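Local coordinates for uncharacterized protein (Arthrobacter sp., PDB 3KOP) that is of unknown function but adopts a cyclophilin-like fold and belongs to a family of uncharacterized proteins, DUF3830, at residues R22-T27 with L179-A184; C35-L40 with V151-V156; G64-N69 with L139-T144. All coordinates share one frame; numbering follows the deposited sequence.

How the interactions relate
Interactions 1 and 2 hold neighbouring strands of one antiparallel sheet. Their centres lie 9 Å apart, and strand 23-28 pairs with strand 33-39 between them, through Ile26 O with Cys35 N and Ile24 O with Ala37 N. Each has a buried apolar face and a more exposed one; that of interaction 1 is polar and carries bridging waters, while that of interaction 2 is largely aliphatic. Interaction 3 reaches the same sheet through strand 140-141, but its centre is about 25 Å from that of interaction 1, on the opposite side of the chain's centre. It is a small buried contact, made by side chains rather than strand pairing, and two other subunits reach it.

Interaction 1: residues R22-T27 with L179-A184; sequences RYINIT and LTFSRA
Ile26 and Phe181 form a non-hydrogen-bonded pair in the antiparallel sheet of this cyclophilin-like fold, where strand 23-27 runs beside strand 179-183. Five backbone bonds join the segments. The hydrogen-bonded pairs Asn25 with Ser182 and Thr27 with Thr180 each supply two, and Ala184 N gives the fifth to Tyr23 O. The Ala184 donor sits 38° out of the carbonyl plane.

The tight side is apolar. Ile26 and Phe181 lie alongside each other and point the same way. Ile26 CG1 is 3.8 Å from Phe181 CD2, and its CG2 branch comes over one face of the ring. With Ile26 CG2 anti to the backbone N, that methyl also reaches Leu179 CD1, at 3.7 Å. Ile24 CD1 meets the ring differently, at the edge and near its plane, 4.2 Å from Phe181 CD2. Leu129 and Val131 of strand 125-132 and Leu55 add to this buried layer.

The other side is polar and wetter. Asn25, Thr27, Thr180 and Ser182 share this face, and their direct side-chain contacts are sparse. The hydroxyls of Thr27 and Thr180 bond outward, to Thr34 and to Ser58 and Glu29 respectively. Waters bridge the two strands on this side. One joins Thr27 OG1, Thr180 O and Ser182 OG. At the Tyr23 end, another links Tyr23 N to Ala184 O, and Ala184 CB rests against Tyr23 CB at 3.8 Å. A further water takes a hydrogen bond from Asn25 ND2 at 2.8 Å, gives one to Arg183 O, and is bonded to Ser182 OG at 2.6 Å.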
ATOM      1  N   ARG F  22       4.461  32.485  13.946  1.00 19.77           N
ATOM      2  CA  ARG F  22       3.044  32.906  13.971  1.00 19.16           C
ATOM      3  C   ARG F  22       2.117  31.736  14.162  1.00 18.27           C
ATOM      4  O   ARG F  22       2.465  30.600  13.817  1.00 17.53           O
ATOM      5  CB  ARG F  22       2.623  33.604  12.705  1.00 19.54           C
ATOM      6  CG  ARG F  22       3.506  33.508  11.575  1.00 20.67           C
ATOM      7  CD  ARG F  22       2.867  34.202  10.354  1.00 20.58           C
ATOM      8  NE  ARG F  22       3.185  33.477   9.142  1.00 19.20           N
ATOM      9  CZ  ARG F  22       2.885  33.882   7.907  1.00 18.74           C
ATOM     10  NH1 ARG F  22       2.225  35.010   7.681  1.00 19.43           N
ATOM     11  NH2 ARG F  22       3.247  33.137   6.886  1.00 17.93           N
ATOM     12  N   TYR F  23       0.920  32.031  14.668  1.00 17.12           N
ATOM     13  CA  TYR F  23      -0.012  31.023  15.107  1.00 16.65           C
ATOM     14  C   TYR F  23      -1.391  31.264  14.535  1.00 16.43           C
ATOM     15  O   TYR F  23      -1.780  32.424  14.221  1.00 15.58           O
ATOM     16  CB  TYR F  23      -0.094  31.017  16.638  1.00 16.95           C
ATOM     17  CG  TYR F  23       1.212  30.670  17.292  1.00 17.71           C
ATOM     18  CD1 TYR F  23       1.528  29.355  17.620  1.00 18.88           C
ATOM     19  CD2 TYR F  23       2.170  31.663  17.550  1.00 18.84           C
ATOM     20  CE1 TYR F  23       2.769  29.033  18.199  1.00 20.13           C
ATOM     21  CE2 TYR F  23       3.404  31.331  18.123  1.00 19.99           C
ATOM     22  CZ  TYR F  23       3.678  30.039  18.458  1.00 20.74           C
ATOM     23  OH  TYR F  23       4.888  29.779  19.024  1.00 22.15           O
ATOM     24  N   ILE F  24      -2.122  30.170  14.381  1.00 15.55           N
ATOM     25  CA  ILE F  24      -3.525  30.226  13.976  1.00 16.13           C
ATOM     26  C   ILE F  24      -4.375  29.546  15.049  1.00 16.01           C
ATOM     27  O   ILE F  24      -3.922  28.632  15.745  1.00 16.54           O
ATOM     28  CB  ILE F  24      -3.730  29.576  12.571  1.00 16.00           C
ATOM     29  CG1 ILE F  24      -3.318  28.084  12.580  1.00 15.35           C
ATOM     30  CG2 ILE F  24      -2.939  30.379  11.513  1.00 15.34           C
ATOM     31  CD1 ILE F  24      -3.703  27.301  11.347  1.00 15.50           C
ATOM     32  N   ASN F  25      -5.580  30.047  15.210  1.00 16.52           N
ATOM     33  CA  ASN F  25      -6.600  29.413  16.000  1.00 16.08           C
ATOM     34  C   ASN F  25      -7.485  28.560  15.108  1.00 15.88           C
ATOM     35  O   ASN F  25      -7.854  28.954  13.990  1.00 15.68           O
ATOM     36  CB  ASN F  25      -7.434  30.467  16.728  1.00 16.30           C
ATOM     37  CG  ASN F  25      -6.679  31.118  17.844  1.00 17.81           C
ATOM     38  OD1 ASN F  25      -5.888  30.456  18.530  1.00 19.97           O
ATOM     39  ND2 ASN F  25      -6.868  32.430  18.020  1.00 18.01           N
ATOM     40  N   ILE F  26      -7.850  27.400  15.626  1.00 15.34           N
ATOM     41  CA  ILE F  26      -8.691  26.459  14.928  1.00 15.01           C
ATOM     42  C   ILE F  26      -9.843  26.143  15.874  1.00 15.07           C
ATOM     43  O   ILE F  26      -9.627  25.624  16.962  1.00 15.02           O
ATOM     44  CB  ILE F  26      -7.953  25.180  14.562  1.00 14.72           C
ATOM     45  CG1 ILE F  26      -6.678  25.484  13.773  1.00 13.96           C
ATOM     46  CG2 ILE F  26      -8.872  24.259  13.764  1.00 14.60           C
ATOM     47  CD1 ILE F  26      -5.724  24.248  13.559  1.00 14.31           C
ATOM     48  N   THR F  27     -11.050  26.467  15.436  1.00 15.40           N
ATOM     49  CA  THR F  27     -12.210  26.560  16.320  1.00 15.25           C
ATOM     50  C   THR F  27     -13.387  25.813  15.740  1.00 15.43           C
ATOM     51  O   THR F  27     -13.659  25.920  14.539  1.00 15.27           O
ATOM     52  CB  THR F  27     -12.647  28.051  16.506  1.00 15.81           C
ATOM     53  OG1 THR F  27     -11.564  28.818  17.060  1.00 16.00           O
ATOM     54  CG2 THR F  27     -13.877  28.157  17.436  1.00 15.21           C
ATOM     55  N   LEU F 179     -16.133  24.704  11.191  1.00 15.94           N
ATOM     56  CA  LEU F 179     -14.713  24.709  11.500  1.00 15.60           C
ATOM     57  C   LEU F 179     -14.052  25.984  10.942  1.00 15.69           C
ATOM     58  O   LEU F 179     -14.056  26.247   9.722  1.00 15.21           O
ATOM     59  CB  LEU F 179     -14.045  23.465  10.896  1.00 15.23           C
ATOM     60  CG  LEU F 179     -12.540  23.313  11.089  1.00 14.79           C
ATOM     61  CD1 LEU F 179     -12.153  23.100  12.572  1.00 13.02           C
ATOM     62  CD2 LEU F 179     -12.004  22.174  10.192  1.00 13.46           C
ATOM     63  N   THR F 180     -13.447  26.749  11.837  1.00 15.90           N
ATOM     64  CA  THR F 180     -12.918  28.068  11.508  1.00 15.99           C
ATOM     65  C   THR F 180     -11.421  28.182  11.757  1.00 15.82           C
ATOM     66  O   THR F 180     -10.930  27.912  12.863  1.00 16.53           O
ATOM     67  CB  THR F 180     -13.675  29.166  12.294  1.00 16.57           C
ATOM     68  OG1 THR F 180     -15.050  29.132  11.910  1.00 16.49           O
ATOM     69  CG2 THR F 180     -13.092  30.557  11.980  1.00 15.66           C
ATOM     70  N   PHE F 181     -10.689  28.561  10.707  1.00 15.35           N
ATOM     71  CA  PHE F 181      -9.292  28.904  10.832  1.00 14.86           C
ATOM     72  C   PHE F 181      -9.127  30.433  10.846  1.00 15.25           C
ATOM     73  O   PHE F 181      -9.615  31.131   9.957  1.00 14.91           O
ATOM     74  CB  PHE F 181      -8.481  28.278   9.694  1.00 14.75           C
ATOM     75  CG  PHE F 181      -8.562  26.747   9.637  1.00 14.19           C
ATOM     76  CD1 PHE F 181      -9.656  26.123   9.081  1.00 14.44           C
ATOM     77  CD2 PHE F 181      -7.498  25.958  10.086  1.00 15.59           C
ATOM     78  CE1 PHE F 181      -9.724  24.731   9.007  1.00 15.46           C
ATOM     79  CE2 PHE F 181      -7.556  24.583  10.002  1.00 13.66           C
ATOM     80  CZ  PHE F 181      -8.671  23.969   9.454  1.00 13.80           C
ATOM     81  N   SER F 182      -8.393  30.936  11.834  1.00 15.95           N
ATOM     82  CA  SER F 182      -8.226  32.394  12.016  1.00 16.21           C
ATOM     83  C   SER F 182      -6.824  32.699  12.520  1.00 16.78           C
ATOM     84  O   SER F 182      -6.150  31.838  13.084  1.00 16.41           O
ATOM     85  CB  SER F 182      -9.270  32.935  13.004  1.00 15.98           C
ATOM     86  OG  SER F 182      -9.137  32.342  14.309  1.00 17.03           O
ATOM     87  N   ARG F 183      -6.388  33.941  12.330  1.00 16.95           N
ATOM     88  CA  ARG F 183      -5.091  34.362  12.842  1.00 17.73           C
ATOM     89  C   ARG F 183      -5.153  34.555  14.360  1.00 18.80           C
ATOM     90  O   ARG F 183      -6.140  35.112  14.884  1.00 17.55           O
ATOM     91  CB  ARG F 183      -4.669  35.671  12.199  1.00 17.75           C
ATOM     92  CG  ARG F 183      -4.518  35.599  10.716  1.00 17.32           C
ATOM     93  CD  ARG F 183      -4.317  36.997  10.139  1.00 17.23           C
ATOM     94  NE  ARG F 183      -4.289  36.926   8.701  1.00 16.41           N
ATOM     95  CZ  ARG F 183      -4.361  37.967   7.888  1.00 17.34           C
ATOM     96  NH1 ARG F 183      -4.487  39.206   8.371  1.00 17.57           N
ATOM     97  NH2 ARG F 183      -4.326  37.770   6.585  1.00 15.81           N
ATOM     98  N   ALA F 184      -4.116  34.075  15.046  1.00 20.37           N
ATOM     99  CA  ALA F 184      -4.012  34.202  16.505  1.00 22.69           C
ATOM    100  C   ALA F 184      -3.271  35.487  16.816  1.00 25.06           C
ATOM    101  O   ALA F 184      -2.244  35.757  16.192  1.00 26.60           O
ATOM    102  CB  ALA F 184      -3.263  33.042  17.095  1.00 22.13           C
TER
HETATM  103  O   HOH W   1       0.501  34.851  15.345  1.00 16.04           O
HETATM  104  O   HOH W   2      -8.204  34.015  16.103  1.00 21.39           O
HETATM  105  O   HOH W   3     -10.651  30.003  14.720  1.00 21.05           O

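Interaction 2: residues C35-L40 with V151-V156; sequences CKALLL and VFATIV
Strands 35-39 and 151-156 pair antiparallel, with their short axes at 139°, and Ala37 CA comes within 3.9 Å of Ile155 CA. Four backbone bonds hold them. Leu38 and Thr154 exchange two, Val156 N gives one to Lys36 O, and Leu40 N gives the last to Phe152 O, from 40° above the carbonyl plane.

On the buried face, Ile155 reaches back to Cys35. Its CG1 is anti to the carbonyl carbon (chi1 -63°), which carries Ile155 CD1 to within 3.7 Å of Cys35 SG. CG2 lies beside Cys35 CB. Ile155 CG1 also meets Ala37 CB, at 4.2 Å. Cutting Ile155 back to an alanine would probably strip Cys35 SG of its neighbour on this strand and open a gap beside Ala37. Further along, Ala37 CB and Ala153 CB meet at 4.0 Å. Leu39 CD1 then touches both Ala153 CB and the edge of the Phe152 ring, 4.0 Å from Phe152 CD2. Helix 45-54 packs on Leu39 and Phe152. Phe152 and Ala153 form a classic beta bulge opposite Val97 of strand 96-103. Their strand is flanked by 35-39 on one edge and by 96-103 on the other.

The other face is more exposed. There Leu38 CB meets Val156 CG1 at 4.1 Å. At the end of the pairing, where Leu40 leaves the strand, Leu40 CD1 lies 3.9 Å from Val151 CG1.

No charged pair or side-chain hydrogen bond crosses between the segments. Cohesion here rests on main-chain bonds and on the close fit of aliphatic groups, a sulfur and one aromatic edge.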
ATOM      1  N   CYS F  35      -8.300  25.317  19.448  1.00 17.80           N
ATOM      2  CA  CYS F  35      -6.930  24.967  19.729  1.00 17.49           C
ATOM      3  C   CYS F  35      -6.038  25.942  18.943  1.00 17.36           C
ATOM      4  O   CYS F  35      -6.525  26.670  18.069  1.00 17.26           O
ATOM      5  CB  CYS F  35      -6.674  23.485  19.382  1.00 17.38           C
ATOM      6  SG  CYS F  35      -6.818  23.123  17.653  1.00 18.61           S
ATOM      7  N   LYS F  36      -4.757  25.967  19.266  1.00 16.44           N
ATOM      8  CA  LYS F  36      -3.818  26.857  18.618  1.00 17.12           C
ATOM      9  C   LYS F  36      -2.716  26.049  17.962  1.00 16.06           C
ATOM     10  O   LYS F  36      -2.220  25.093  18.544  1.00 15.86           O
ATOM     11  CB  LYS F  36      -3.192  27.845  19.611  1.00 17.12           C
ATOM     12  CG  LYS F  36      -2.317  28.870  18.941  1.00 21.35           C
ATOM     13  CD  LYS F  36      -1.537  29.757  19.913  1.00 25.15           C
ATOM     14  CE  LYS F  36      -2.397  30.734  20.581  1.00 27.53           C
ATOM     15  NZ  LYS F  36      -1.534  31.861  21.176  1.00 32.34           N
ATOM     16  N   ALA F  37      -2.340  26.476  16.758  1.00 15.42           N
ATOM     17  CA  ALA F  37      -1.371  25.788  15.940  1.00 15.69           C
ATOM     18  C   ALA F  37      -0.291  26.744  15.490  1.00 15.57           C
ATOM     19  O   ALA F  37      -0.572  27.892  15.151  1.00 15.15           O
ATOM     20  CB  ALA F  37      -2.063  25.145  14.724  1.00 14.35           C
ATOM     21  N   LEU F  38       0.941  26.247  15.513  1.00 15.54           N
ATOM     22  CA  LEU F  38       2.081  26.926  14.984  1.00 15.25           C
ATOM     23  C   LEU F  38       2.115  26.720  13.494  1.00 15.47           C
ATOM     24  O   LEU F  38       2.058  25.602  13.001  1.00 14.76           O
ATOM     25  CB  LEU F  38       3.347  26.360  15.585  1.00 15.46           C
ATOM     26  CG  LEU F  38       4.656  26.782  14.959  1.00 16.70           C
ATOM     27  CD1 LEU F  38       4.931  28.292  15.339  1.00 15.76           C
ATOM     28  CD2 LEU F  38       5.777  25.858  15.418  1.00 17.34           C
ATOM     29  N   LEU F  39       2.281  27.820  12.775  1.00 14.67           N
ATOM     30  CA  LEU F  39       2.366  27.770  11.346  1.00 15.53           C
ATOM     31  C   LEU F  39       3.791  27.407  10.937  1.00 15.08           C
ATOM     32  O   LEU F  39       4.727  27.981  11.449  1.00 15.11           O
ATOM     33  CB  LEU F  39       1.982  29.139  10.825  1.00 15.72           C
ATOM     34  CG  LEU F  39       0.989  29.241   9.734  1.00 18.31           C
ATOM     35  CD1 LEU F  39      -0.260  28.398  10.001  1.00 16.61           C
ATOM     36  CD2 LEU F  39       0.622  30.740   9.543  1.00 17.54           C
ATOM     37  N   LEU F  40       3.947  26.447  10.018  1.00 15.08           N
ATOM     38  CA  LEU F  40       5.255  25.877   9.706  1.00 14.94           C
ATOM     39  C   LEU F  40       5.925  26.658   8.561  1.00 15.40           C
ATOM     40  O   LEU F  40       6.099  26.158   7.437  1.00 14.29           O
ATOM     41  CB  LEU F  40       5.142  24.382   9.392  1.00 14.63           C
ATOM     42  CG  LEU F  40       4.634  23.488  10.536  1.00 14.67           C
ATOM     43  CD1 LEU F  40       4.493  22.064   9.989  1.00 12.26           C
ATOM     44  CD2 LEU F  40       5.518  23.540  11.844  1.00 13.81           C
ATOM     45  N   VAL F 151       1.533  19.365   5.085  1.00 12.76           N
ATOM     46  CA  VAL F 151       1.474  19.599   6.534  1.00 11.88           C
ATOM     47  C   VAL F 151       2.005  21.017   6.760  1.00 12.91           C
ATOM     48  O   VAL F 151       3.200  21.295   6.541  1.00 12.44           O
ATOM     49  CB  VAL F 151       2.336  18.587   7.359  1.00 12.35           C
ATOM     50  CG1 VAL F 151       2.330  18.968   8.866  1.00 11.38           C
ATOM     51  CG2 VAL F 151       1.878  17.131   7.148  1.00 11.52           C
ATOM     52  N   PHE F 152       1.127  21.925   7.191  1.00 12.62           N
ATOM     53  CA  PHE F 152       1.517  23.347   7.256  1.00 13.23           C
ATOM     54  C   PHE F 152       1.399  23.982   8.641  1.00 13.44           C
ATOM     55  O   PHE F 152       1.778  25.138   8.834  1.00 14.34           O
ATOM     56  CB  PHE F 152       0.709  24.170   6.216  1.00 12.56           C
ATOM     57  CG  PHE F 152      -0.725  24.442   6.617  1.00 13.72           C
ATOM     58  CD1 PHE F 152      -1.742  23.549   6.275  1.00 13.25           C
ATOM     59  CD2 PHE F 152      -1.059  25.594   7.320  1.00 14.17           C
ATOM     60  CE1 PHE F 152      -3.030  23.783   6.622  1.00 14.22           C
ATOM     61  CE2 PHE F 152      -2.374  25.820   7.687  1.00 14.43           C
ATOM     62  CZ  PHE F 152      -3.356  24.915   7.341  1.00 13.37           C
ATOM     63  N   ALA F 153       0.880  23.232   9.597  1.00 13.46           N
ATOM     64  CA  ALA F 153       0.795  23.691  10.958  1.00 13.78           C
ATOM     65  C   ALA F 153       0.752  22.522  11.914  1.00 14.11           C
ATOM     66  O   ALA F 153       0.433  21.366  11.520  1.00 14.77           O
ATOM     67  CB  ALA F 153      -0.394  24.594  11.163  1.00 13.36           C
ATOM     68  N   THR F 154       1.120  22.810  13.152  1.00 14.09           N
ATOM     69  CA  THR F 154       1.086  21.800  14.186  0.50 14.50           C
ATOM     70  C   THR F 154       0.471  22.361  15.450  1.00 14.85           C
ATOM     71  O   THR F 154       0.829  23.452  15.929  1.00 14.63           O
ATOM     72  CB  THR F 154       2.473  21.213  14.449  0.50 14.65           C
ATOM     73  OG1 THR F 154       2.318  19.986  15.166  0.50 14.68           O
ATOM     74  CG2 THR F 154       3.361  22.190  15.242  0.50 14.85           C
ATOM     75  N   ILE F 155      -0.517  21.630  15.964  1.00 15.37           N
ATOM     76  CA  ILE F 155      -1.268  22.068  17.151  1.00 15.47           C
ATOM     77  C   ILE F 155      -0.352  22.053  18.369  1.00 16.65           C
ATOM     78  O   ILE F 155       0.225  21.020  18.714  1.00 17.00           O
ATOM     79  CB  ILE F 155      -2.565  21.248  17.341  1.00 15.66           C
ATOM     80  CG1 ILE F 155      -3.498  21.478  16.132  1.00 15.49           C
ATOM     81  CG2 ILE F 155      -3.298  21.662  18.640  1.00 15.07           C
ATOM     82  CD1 ILE F 155      -4.676  20.535  16.072  1.00 14.67           C
ATOM     83  N   VAL F 156      -0.215  23.212  19.018  1.00 16.71           N
ATOM     84  CA  VAL F 156       0.622  23.348  20.200  1.00 16.94           C
ATOM     85  C   VAL F 156      -0.155  23.608  21.500  1.00 18.03           C
ATOM     86  O   VAL F 156       0.396  23.476  22.579  1.00 18.24           O
ATOM     87  CB  VAL F 156       1.714  24.461  20.011  1.00 16.93           C
ATOM     88  CG1 VAL F 156       2.717  24.047  18.940  1.00 17.47           C
ATOM     89  CG2 VAL F 156       1.082  25.817  19.686  1.00 16.64           C
TER

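Interaction 3: residues G64-N69 with L139-T144; sequences GKYARN and LLNGDT
Asn141 lays its CB over the centre of the Tyr66 ring. Asn141 CB sits 3.6 Å from the centroid of the Tyr66 ring and only 2° off the ring normal, a CH-pi contact. The amide goes on beyond CB toward the phenol end. Its plane is nearly perpendicular to the ring, at 83°, and Asn141 ND2 gives a weak hydrogen bond to Tyr66 OH at 3.3 Å. Near the root of the ring, Leu140 O comes to 3.2 Å from Tyr66 CD1. Tyr66 CG lies between the backbone N and the carbonyl carbon (chi1 63°), which swings the ring toward 139-144. The neighbouring Ala67 puts its CB against Leu139 CD2, at 3.7 Å.

The far end of the Asn141 amide is fixed by its own chain. Asn141 OD1 accepts from Asp143 N at 2.8 Å and from Thr144 N at 2.9 Å. These bonds make an Asx turn and an Asx motif at the end of strand 140-141. The Thr144 donor lies nearly on the C=O axis, and the Asp143 donor is tilted from the carbonyl plane. With OD1 gripped twice, ND2 is left turned toward Tyr66.

The contact joins the loop between strands 57-63 and 70-76 to the short strand 140-141, which pairs with strand 145-157. Val147 of that longer strand packs on both Tyr66 and Asn141. Farther out, Arg68 of a third subunit packs on Tyr66 and forms a salt bridge with Asp143 of this chain; Asp143 of that subunit forms the reciprocal salt bridge with Arg68 of this chain. Asp143 O is bonded to Thr88 OG1 of a fourth subunit.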
ATOM      1  N   GLY F  64     -13.645  12.697   8.804  1.00 13.79           N
ATOM      2  CA  GLY F  64     -13.156  11.838   7.717  1.00 13.86           C
ATOM      3  C   GLY F  64     -13.781  10.460   7.744  1.00 14.14           C
ATOM      4  O   GLY F  64     -14.154   9.944   8.829  1.00 14.54           O
ATOM      5  N   LYS F  65     -13.941   9.868   6.551  1.00 13.72           N
ATOM      6  CA  LYS F  65     -14.429   8.489   6.440  1.00 14.15           C
ATOM      7  C   LYS F  65     -13.310   7.516   6.044  1.00 13.78           C
ATOM      8  O   LYS F  65     -13.471   6.313   6.202  1.00 13.84           O
ATOM      9  CB  LYS F  65     -15.524   8.350   5.398  1.00 14.43           C
ATOM     10  CG  LYS F  65     -16.858   9.057   5.666  1.00 17.11           C
ATOM     11  CD  LYS F  65     -17.785   8.687   4.499  1.00 19.24           C
ATOM     12  CE  LYS F  65     -19.062   9.475   4.426  1.00 23.20           C
ATOM     13  NZ  LYS F  65     -20.093   8.811   3.460  1.00 20.96           N
ATOM     14  N   TYR F  66     -12.214   8.005   5.479  1.00 13.09           N
ATOM     15  CA  TYR F  66     -11.092   7.097   5.178  1.00 13.27           C
ATOM     16  C   TYR F  66      -9.799   7.418   5.895  1.00 12.79           C
ATOM     17  O   TYR F  66      -9.052   6.501   6.211  1.00 12.56           O
ATOM     18  CB  TYR F  66     -10.868   6.936   3.677  1.00 13.60           C
ATOM     19  CG  TYR F  66     -10.470   8.191   2.954  1.00 14.15           C
ATOM     20  CD1 TYR F  66      -9.158   8.585   2.926  1.00 15.14           C
ATOM     21  CD2 TYR F  66     -11.401   8.952   2.266  1.00 16.13           C
ATOM     22  CE1 TYR F  66      -8.763   9.689   2.258  1.00 16.02           C
ATOM     23  CE2 TYR F  66     -11.015  10.120   1.605  1.00 16.50           C
ATOM     24  CZ  TYR F  66      -9.697  10.464   1.607  1.00 18.04           C
ATOM     25  OH  TYR F  66      -9.251  11.585   0.971  1.00 19.37           O
ATOM     26  N   ALA F  67      -9.525   8.698   6.164  1.00 12.78           N
ATOM     27  CA  ALA F  67      -8.250   9.128   6.746  1.00 12.91           C
ATOM     28  C   ALA F  67      -8.196   8.982   8.283  1.00 13.02           C
ATOM     29  O   ALA F  67      -7.205   9.325   8.940  1.00 12.62           O
ATOM     30  CB  ALA F  67      -7.931  10.584   6.316  1.00 12.88           C
ATOM     31  N   ARG F  68      -9.280   8.463   8.827  1.00 13.37           N
ATOM     32  CA  ARG F  68      -9.400   8.053  10.203  1.00 13.51           C
ATOM     33  C   ARG F  68      -9.578   9.174  11.202  1.00 13.36           C
ATOM     34  O   ARG F  68     -10.694   9.674  11.309  1.00 14.49           O
ATOM     35  CB  ARG F  68      -8.343   7.035  10.626  1.00 13.80           C
ATOM     36  CG  ARG F  68      -8.894   6.206  11.794  1.00 14.84           C
ATOM     37  CD  ARG F  68      -7.921   5.207  12.128  1.00 17.40           C
ATOM     38  NE  ARG F  68      -8.410   4.236  13.074  1.00 16.70           N
ATOM     39  CZ  ARG F  68      -7.647   3.294  13.592  1.00 17.28           C
ATOM     40  NH1 ARG F  68      -6.384   3.224  13.223  1.00 17.18           N
ATOM     41  NH2 ARG F  68      -8.150   2.405  14.456  1.00 15.87           N
ATOM     42  N   ASN F  69      -8.536   9.565  11.949  1.00 12.91           N
ATOM     43  CA  ASN F  69      -8.696  10.561  13.011  1.00 12.92           C
ATOM     44  C   ASN F  69      -8.555  11.970  12.483  1.00 13.11           C
ATOM     45  O   ASN F  69      -7.608  12.716  12.800  1.00 13.78           O
ATOM     46  CB  ASN F  69      -7.763  10.252  14.160  1.00 13.10           C
ATOM     47  CG  ASN F  69      -8.061   8.905  14.775  1.00 14.07           C
ATOM     48  OD1 ASN F  69      -9.163   8.706  15.278  1.00 14.53           O
ATOM     49  ND2 ASN F  69      -7.126   7.967  14.686  1.00 12.19           N
ATOM     50  N   LEU F 139      -3.586   8.365   4.464  1.00 11.94           N
ATOM     51  CA  LEU F 139      -4.175   9.229   3.457  1.00 12.21           C
ATOM     52  C   LEU F 139      -4.229   8.483   2.132  1.00 12.45           C
ATOM     53  O   LEU F 139      -3.430   8.683   1.185  1.00 12.16           O
ATOM     54  CB  LEU F 139      -3.442  10.566   3.367  1.00 12.52           C
ATOM     55  CG  LEU F 139      -3.949  11.621   4.386  1.00 13.63           C
ATOM     56  CD1 LEU F 139      -3.020  12.810   4.445  1.00 11.01           C
ATOM     57  CD2 LEU F 139      -5.397  12.090   4.028  1.00 13.80           C
ATOM     58  N   LEU F 140      -5.209   7.594   2.086  1.00 12.34           N
ATOM     59  CA  LEU F 140      -5.354   6.623   1.000  1.00 12.95           C
ATOM     60  C   LEU F 140      -6.831   6.280   0.876  1.00 12.20           C
ATOM     61  O   LEU F 140      -7.478   6.008   1.882  1.00 11.87           O
ATOM     62  CB  LEU F 140      -4.554   5.373   1.370  1.00 13.54           C
ATOM     63  CG  LEU F 140      -4.644   4.094   0.568  1.00 17.47           C
ATOM     64  CD1 LEU F 140      -4.374   4.317  -0.853  1.00 18.65           C
ATOM     65  CD2 LEU F 140      -3.644   3.074   1.127  1.00 20.95           C
ATOM     66  N   ASN F 141      -7.352   6.329  -0.346  1.00 12.14           N
ATOM     67  CA  ASN F 141      -8.752   6.041  -0.608  1.00 11.62           C
ATOM     68  C   ASN F 141      -8.947   5.226  -1.885  1.00 10.99           C
ATOM     69  O   ASN F 141      -8.044   5.051  -2.701  1.00 10.42           O
ATOM     70  CB  ASN F 141      -9.606   7.323  -0.631  1.00 12.00           C
ATOM     71  CG  ASN F 141      -9.334   8.225  -1.854  1.00 12.81           C
ATOM     72  OD1 ASN F 141      -9.290   7.774  -3.004  1.00 13.44           O
ATOM     73  ND2 ASN F 141      -9.231   9.526  -1.598  1.00 14.89           N
ATOM     74  N   GLY F 142     -10.146   4.682  -2.009  1.00  9.92           N
ATOM     75  CA  GLY F 142     -10.517   3.855  -3.139  1.00 10.06           C
ATOM     76  C   GLY F 142     -10.922   4.577  -4.416  1.00  9.94           C
ATOM     77  O   GLY F 142     -11.281   3.925  -5.370  1.00 10.23           O
ATOM     78  N   ASP F 143     -10.860   5.908  -4.431  1.00 10.15           N
ATOM     79  CA  ASP F 143     -11.087   6.725  -5.636  1.00 10.64           C
ATOM     80  C   ASP F 143      -9.801   6.818  -6.447  1.00 10.96           C
ATOM     81  O   ASP F 143      -9.814   6.590  -7.673  1.00  9.94           O
ATOM     82  CB  ASP F 143     -11.487   8.167  -5.281  1.00 11.02           C
ATOM     83  CG  ASP F 143     -12.791   8.283  -4.487  1.00 12.80           C
ATOM     84  OD1 ASP F 143     -13.633   7.378  -4.534  1.00 12.31           O
ATOM     85  OD2 ASP F 143     -13.014   9.364  -3.853  1.00 16.13           O
ATOM     86  N   THR F 144      -8.699   7.193  -5.781  1.00 11.97           N
ATOM     87  CA  THR F 144      -7.435   7.460  -6.479  1.00 13.25           C
ATOM     88  C   THR F 144      -6.185   6.806  -5.880  1.00 12.66           C
ATOM     89  O   THR F 144      -5.162   6.814  -6.542  1.00 12.85           O
ATOM     90  CB  THR F 144      -7.129   8.983  -6.631  1.00 14.09           C
ATOM     91  OG1 THR F 144      -6.974   9.566  -5.325  1.00 17.73           O
ATOM     92  CG2 THR F 144      -8.256   9.718  -7.427  1.00 17.70           C
TER